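Local coordinates for kappa-carrageenase (PDB 5OCR), which probably hydrolyses kappa-carrageenan as a family 16 glycoside hydrolase, the chain being one piece, with the family 16 domain, of a longer protein, at residues F200-C205 against V277-V282; D19-K24 against Y99-A104. One frame throughout, in Å; residues are numbered along the deposited sequence. Where two conformers were deposited one is given.

In the fold
Interactions 1 and 2 lie about 12 Å apart, centre to centre, on the same side of the centre of the chain, in the beta-jellyroll. Each spans one intervening strand. In interaction 1 the strand 200-207 reaches 273-285 over 100-107. In interaction 2 the strand 21-23 reaches 100-107 over 273-285. The two contacts also touch. Y279 OH and E103 OE2 are probably hydrogen-bonded (2.5 Å), and R281 N probably gives a hydrogen bond to E103 O (2.7 Å). I23 CG1 packs against V282 O at 3.3 Å. D278 of interaction 1 binds a magnesium ion together with E30 and G66, so the metal sits at the start of the 277-282 segment.

Interaction 1: residues F200-C205 against V277-V282; sequences FHIYGC and VDYVRV. With MG (magnesium ion), chain F.
F200 brings the CD2/CE2 side of its ring to the backbone N and CB of D278, where strand 273-285 of the beta-jellyroll turns a corner. Its CE2 approaches D278 N obliquely at 3.8 Å, and V277 N lies further off, at the ring edge. CD2 of the same ring is 4.1 Å from D278 CB. The phenyl and carboxylate planes stand 67° apart, and the two side chains cross at about a right angle.

D278 carries CG anti to its own N (chi1 -171°), on the side of its carbonyl carbon. This lets one residue grip the magnesium ion twice, through D278 O at 2.4 Å and D278 OD1 at 2.5 Å. Water 1, E30 O and G66 O also bind the ion. The second oxygen, OD2, forms a salt bridge with K105 of the strand between the two segments. The carboxylate is thus held at both oxygens.

Further along, I202 meets the end of Y279. I202 was modelled in two conformers, so its touch of CD1 on Y279 OH is doubtful in detail. The phenol OH hydrogen-bonds to E103. One face of the Y279 ring is covered by the R281 guanidinium, whose CZ stands 3.5 Å above the plane, over the ring centre.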
loop_
_atom_site.group_PDB
_atom_site.type_symbol
_atom_site.label_atom_id
_atom_site.label_comp_id
_atom_site.label_asym_id
_atom_site.label_seq_id
_atom_site.Cartn_x
_atom_site.Cartn_y
_atom_site.Cartn_z
ATOM N N PHE A 200 -0.950 4.534 -16.202
ATOM C CA PHE A 200 0.150 4.413 -15.196
ATOM C C PHE A 200 0.552 5.778 -14.753
ATOM O O PHE A 200 0.756 6.678 -15.608
ATOM C CB PHE A 200 1.429 3.743 -15.849
ATOM C CG PHE A 200 1.250 2.258 -16.024
ATOM C CD1 PHE A 200 0.607 1.744 -17.190
ATOM C CD2 PHE A 200 1.716 1.358 -15.066
ATOM C CE1 PHE A 200 0.373 0.387 -17.388
ATOM C CE2 PHE A 200 1.481 -0.048 -15.244
ATOM C CZ PHE A 200 0.850 -0.535 -16.441
ATOM N N HIS A 201 0.843 5.925 -13.465
ATOM C CA HIS A 201 1.455 7.151 -12.951
ATOM C C HIS A 201 2.500 6.831 -11.962
ATOM O O HIS A 201 2.621 5.686 -11.505
ATOM C CB HIS A 201 0.345 8.013 -12.258
ATOM C CG HIS A 201 -0.707 8.422 -13.249
ATOM N ND1 HIS A 201 -0.619 9.581 -13.964
ATOM C CD2 HIS A 201 -1.839 7.765 -13.682
ATOM C CE1 HIS A 201 -1.659 9.644 -14.811
ATOM N NE2 HIS A 201 -2.424 8.526 -14.615
ATOM N N ILE A 202 3.267 7.841 -11.559
ATOM C CA ILE A 202 4.462 7.628 -10.732
ATOM C C ILE A 202 4.181 8.100 -9.349
ATOM O O ILE A 202 3.817 9.296 -9.168
ATOM C CB ILE A 202 5.658 8.476 -11.278
ATOM C CG1 ILE A 202 5.871 8.242 -12.768
ATOM C CG2 ILE A 202 6.940 8.202 -10.472
ATOM C CD1 ILE A 202 6.162 6.837 -13.194
ATOM N N TYR A 203 4.356 7.191 -8.387
ATOM C CA TYR A 203 4.058 7.501 -6.992
ATOM C C TYR A 203 5.347 7.407 -6.230
ATOM O O TYR A 203 5.996 6.342 -6.224
ATOM C CB TYR A 203 2.956 6.535 -6.457
ATOM C CG TYR A 203 1.666 6.627 -7.237
ATOM C CD1 TYR A 203 0.738 7.690 -6.972
ATOM C CD2 TYR A 203 1.426 5.752 -8.323
ATOM C CE1 TYR A 203 -0.407 7.740 -7.678
ATOM C CE2 TYR A 203 0.250 5.856 -9.092
ATOM C CZ TYR A 203 -0.638 6.900 -8.731
ATOM O OH TYR A 203 -1.812 7.080 -9.364
ATOM N N GLY A 204 5.751 8.508 -5.571
ATOM C CA GLY A 204 7.109 8.544 -4.919
ATOM C C GLY A 204 7.016 9.016 -3.520
ATOM O O GLY A 204 6.106 9.774 -3.173
ATOM N N CYS A 205 8.009 8.659 -2.722
ATOM C CA CYS A 205 8.067 9.147 -1.334
ATOM C C CYS A 205 9.528 9.289 -0.933
ATOM O O CYS A 205 10.315 8.259 -1.038
ATOM C CB CYS A 205 7.440 8.153 -0.390
ATOM S SG CYS A 205 7.160 8.763 1.284
ATOM N N VAL A 277 1.956 -2.910 -12.263
ATOM C CA VAL A 277 3.103 -2.143 -11.835
ATOM C C VAL A 277 4.205 -2.280 -12.920
ATOM O O VAL A 277 4.663 -3.419 -13.213
ATOM C CB VAL A 277 3.645 -2.699 -10.502
ATOM C CG1 VAL A 277 4.817 -1.836 -10.032
ATOM C CG2 VAL A 277 2.575 -2.781 -9.378
ATOM N N ASP A 278 4.676 -1.149 -13.450
ATOM C CA ASP A 278 5.744 -1.171 -14.426
ATOM C C ASP A 278 7.075 -1.255 -13.737
ATOM O O ASP A 278 7.965 -1.961 -14.228
ATOM C CB ASP A 278 5.604 0.114 -15.303
ATOM C CG ASP A 278 6.546 0.123 -16.560
ATOM O OD1 ASP A 278 7.065 -0.914 -16.952
ATOM O OD2 ASP A 278 6.817 1.220 -17.049
ATOM N N TYR A 279 7.285 -0.589 -12.628
ATOM C CA TYR A 279 8.573 -0.773 -11.890
ATOM C C TYR A 279 8.372 -0.352 -10.443
ATOM O O TYR A 279 7.400 0.361 -10.107
ATOM C CB TYR A 279 9.715 0.051 -12.542
ATOM C CG TYR A 279 9.578 1.566 -12.440
ATOM C CD1 TYR A 279 9.670 2.267 -11.210
ATOM C CD2 TYR A 279 9.363 2.294 -13.598
ATOM C CE1 TYR A 279 9.561 3.658 -11.170
ATOM C CE2 TYR A 279 9.213 3.674 -13.566
ATOM C CZ TYR A 279 9.331 4.358 -12.343
ATOM O OH TYR A 279 9.238 5.730 -12.288
ATOM N N VAL A 280 9.320 -0.806 -9.620
ATOM C CA VAL A 280 9.506 -0.272 -8.284
ATOM C C VAL A 280 10.957 0.004 -8.153
ATOM O O VAL A 280 11.831 -0.820 -8.572
ATOM C CB VAL A 280 8.954 -1.175 -7.185
ATOM C CG1 VAL A 280 9.577 -2.614 -7.266
ATOM C CG2 VAL A 280 9.203 -0.516 -5.800
ATOM N N ARG A 281 11.271 1.158 -7.587
ATOM C CA ARG A 281 12.686 1.567 -7.449
ATOM C C ARG A 281 12.903 2.169 -6.053
ATOM O O ARG A 281 12.094 2.955 -5.552
ATOM C CB ARG A 281 13.098 2.579 -8.510
ATOM C CG ARG A 281 13.025 2.031 -9.930
ATOM C CD ARG A 281 13.217 3.190 -10.925
ATOM N NE ARG A 281 13.076 2.632 -12.283
ATOM C CZ ARG A 281 12.784 3.331 -13.398
ATOM N NH1 ARG A 281 12.671 4.679 -13.400
ATOM N NH2 ARG A 281 12.666 2.687 -14.554
ATOM N N VAL A 282 14.006 1.782 -5.421
ATOM C CA VAL A 282 14.351 2.297 -4.094
ATOM C C VAL A 282 15.788 2.859 -4.199
ATOM O O VAL A 282 16.664 2.215 -4.850
ATOM C CB VAL A 282 14.299 1.198 -3.059
ATOM C CG1 VAL A 282 14.681 1.753 -1.670
ATOM C CG2 VAL A 282 12.895 0.658 -2.994
HETATM MG MG MG F . 8.697 -2.716 -16.370
HETATM O O HOH W 1 10.006 -2.960 -18.375
#

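Interaction 2: residues D19-K24 against Y99-A104; sequences DQWTIK and YGYFEA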
loop_
_atom_site.group_PDB
_atom_site.type_symbol
_atom_site.label_atom_id
_atom_site.label_comp_id
_atom_site.label_asym_id
_atom_site.label_seq_id
_atom_site.Cartn_x
_atom_site.Cartn_y
_atom_site.Cartn_z
ATOM N N ASP A 19 21.461 16.362 -2.803
ATOM C CA ASP A 19 21.595 14.957 -2.417
ATOM C C ASP A 19 22.042 14.019 -3.562
ATOM O O ASP A 19 21.674 14.246 -4.707
ATOM C CB ASP A 19 20.250 14.458 -1.857
ATOM C CG ASP A 19 19.870 15.140 -0.541
ATOM O OD1 ASP A 19 20.756 15.490 0.283
ATOM O OD2 ASP A 19 18.699 15.345 -0.268
ATOM N N GLN A 20 22.745 12.932 -3.223
ATOM C CA GLN A 20 23.175 11.933 -4.190
ATOM C C GLN A 20 22.352 10.695 -3.908
ATOM O O GLN A 20 22.159 10.371 -2.730
ATOM C CB GLN A 20 24.605 11.521 -3.904
ATOM C CG GLN A 20 25.618 12.618 -4.170
ATOM C CD GLN A 20 25.889 12.833 -5.662
ATOM O OE1 GLN A 20 25.907 11.885 -6.482
ATOM N NE2 GLN A 20 26.138 14.087 -6.015
ATOM N N TRP A 21 21.905 10.008 -4.950
ATOM C CA TRP A 21 21.026 8.810 -4.721
ATOM C C TRP A 21 21.594 7.588 -5.378
ATOM O O TRP A 21 21.935 7.637 -6.566
ATOM C CB TRP A 21 19.630 9.088 -5.282
ATOM C CG TRP A 21 18.958 10.246 -4.617
ATOM C CD1 TRP A 21 18.896 11.590 -5.061
ATOM C CD2 TRP A 21 18.229 10.192 -3.348
ATOM N NE1 TRP A 21 18.199 12.364 -4.147
ATOM C CE2 TRP A 21 17.763 11.573 -3.076
ATOM C CE3 TRP A 21 17.942 9.164 -2.443
ATOM C CZ2 TRP A 21 17.022 11.873 -1.963
ATOM C CZ3 TRP A 21 17.171 9.485 -1.311
ATOM C CH2 TRP A 21 16.734 10.801 -1.091
ATOM N N THR A 22 21.673 6.475 -4.657
ATOM C CA THR A 22 22.175 5.173 -5.169
ATOM C C THR A 22 21.079 4.132 -5.171
ATOM O O THR A 22 20.404 3.913 -4.150
ATOM C CB THR A 22 23.355 4.657 -4.324
ATOM O OG1 THR A 22 24.366 5.683 -4.402
ATOM C CG2 THR A 22 23.891 3.398 -4.962
ATOM N N ILE A 23 20.829 3.568 -6.345
ATOM C CA ILE A 23 19.774 2.600 -6.450
ATOM C C ILE A 23 20.106 1.348 -5.639
ATOM O O ILE A 23 21.322 0.985 -5.519
ATOM C CB ILE A 23 19.408 2.302 -7.910
ATOM C CG1 ILE A 23 17.936 1.766 -7.914
ATOM C CG2 ILE A 23 20.530 1.438 -8.533
ATOM C CD1 ILE A 23 17.065 2.109 -9.101
ATOM N N LYS A 24 19.070 0.756 -5.005
ATOM C CA LYS A 24 19.208 -0.429 -4.167
ATOM C C LYS A 24 18.431 -1.551 -4.843
ATOM O O LYS A 24 17.185 -1.585 -4.787
ATOM C CB LYS A 24 18.695 -0.116 -2.753
ATOM C CG LYS A 24 19.488 1.001 -2.033
ATOM C CD LYS A 24 21.013 0.828 -2.008
ATOM C CE LYS A 24 21.488 -0.105 -0.924
ATOM N NZ LYS A 24 22.939 0.183 -0.742
ATOM N N TYR A 99 15.292 5.091 5.800
ATOM C CA TYR A 99 15.261 6.362 5.102
ATOM C C TYR A 99 15.662 6.122 3.638
ATOM O O TYR A 99 16.351 5.199 3.366
ATOM C CB TYR A 99 16.232 7.317 5.702
ATOM C CG TYR A 99 15.977 7.574 7.142
ATOM C CD1 TYR A 99 14.703 7.868 7.632
ATOM C CD2 TYR A 99 17.059 7.643 8.002
ATOM C CE1 TYR A 99 14.506 8.054 9.000
ATOM C CE2 TYR A 99 16.883 7.868 9.353
ATOM C CZ TYR A 99 15.598 8.078 9.836
ATOM O OH TYR A 99 15.444 8.288 11.204
ATOM N N GLY A 100 15.232 6.950 2.708
ATOM C CA GLY A 100 15.579 6.737 1.317
ATOM C C GLY A 100 14.501 7.345 0.439
ATOM O O GLY A 100 13.668 8.141 0.930
ATOM N N TYR A 101 14.512 6.955 -0.822
ATOM C CA TYR A 101 13.463 7.339 -1.733
ATOM C C TYR A 101 12.821 6.118 -2.347
ATOM O O TYR A 101 13.550 5.201 -2.783
ATOM C CB TYR A 101 14.071 8.216 -2.866
ATOM C CG TYR A 101 13.072 9.065 -3.651
ATOM C CD1 TYR A 101 12.963 10.428 -3.398
ATOM C CD2 TYR A 101 12.312 8.494 -4.692
ATOM C CE1 TYR A 101 12.037 11.180 -4.095
ATOM C CE2 TYR A 101 11.353 9.246 -5.338
ATOM C CZ TYR A 101 11.288 10.602 -5.066
ATOM O OH TYR A 101 10.393 11.387 -5.784
ATOM N N PHE A 102 11.472 6.105 -2.413
ATOM C CA PHE A 102 10.727 4.914 -2.869
ATOM C C PHE A 102 9.766 5.295 -3.986
ATOM O O PHE A 102 8.953 6.251 -3.764
ATOM C CB PHE A 102 9.939 4.320 -1.696
ATOM C CG PHE A 102 10.797 4.147 -0.456
ATOM C CD1 PHE A 102 11.388 2.908 -0.201
ATOM C CD2 PHE A 102 11.092 5.200 0.417
ATOM C CE1 PHE A 102 12.297 2.762 0.845
ATOM C CE2 PHE A 102 11.925 5.043 1.530
ATOM C CZ PHE A 102 12.537 3.791 1.744
ATOM N N GLU A 103 9.804 4.614 -5.129
ATOM C CA GLU A 103 8.948 5.040 -6.238
ATOM C C GLU A 103 8.404 3.849 -6.965
ATOM O O GLU A 103 9.169 2.841 -7.108
ATOM C CB GLU A 103 9.911 5.827 -7.198
ATOM C CG GLU A 103 9.107 6.519 -8.349
ATOM C CD GLU A 103 10.023 7.364 -9.266
ATOM O OE1 GLU A 103 10.381 8.479 -8.821
ATOM O OE2 GLU A 103 10.361 6.888 -10.379
ATOM N N ALA A 104 7.149 3.916 -7.409
ATOM C CA ALA A 104 6.569 2.882 -8.232
ATOM C C ALA A 104 5.702 3.494 -9.266
ATOM O O ALA A 104 5.111 4.575 -9.070
ATOM C CB ALA A 104 5.778 1.926 -7.283
#
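The six-membered ring of W21 turns one face to Y101, and the Y101 ring meets that face with its edge. This is a T-shaped (edge-to-face) aromatic pair on the beta-jellyroll, joining the N-terminal strand 21-23 to strand 100-107. The ring centroids are 5.8 Å apart and the planes stand at 74°. W21 CH2 lies at the Y101 edge, near the plane of that ring.

Close touches come at the root of the tyrosine: W21 CZ3 is 3.7 Å from Y101 CB and as near to Y101 N. The CB makes an off-centre CH-pi contact with the same six-membered ring, 4.2 Å from its centroid. W21 CZ3 also approaches the backbone at G100 C, at 3.8 Å. G100 has a positive phi (153°), and at its backbone angles a CB would press on the carbonyl O of Y99.

Y101 holds CG anti to its N (chi1 -161°), which carries the ring onward past the indole and away from strand 21-23. Its OH then hydrogen-bonds to K13 O. The indole also packs on W283 and K285 of the strand lying between the two segments, and on T14. With an alanine in place of W21, the edge of Y101 would probably lose its aromatic face and a gap would be likely to open over W283. No hydrogen bond crosses between the two segments, so the contact rests on the ring pair, Y101 CB and the backbone at G100 and Y101. At the ring pair itself, Y101 CD1 comes 4.4 Å from W21 CH2.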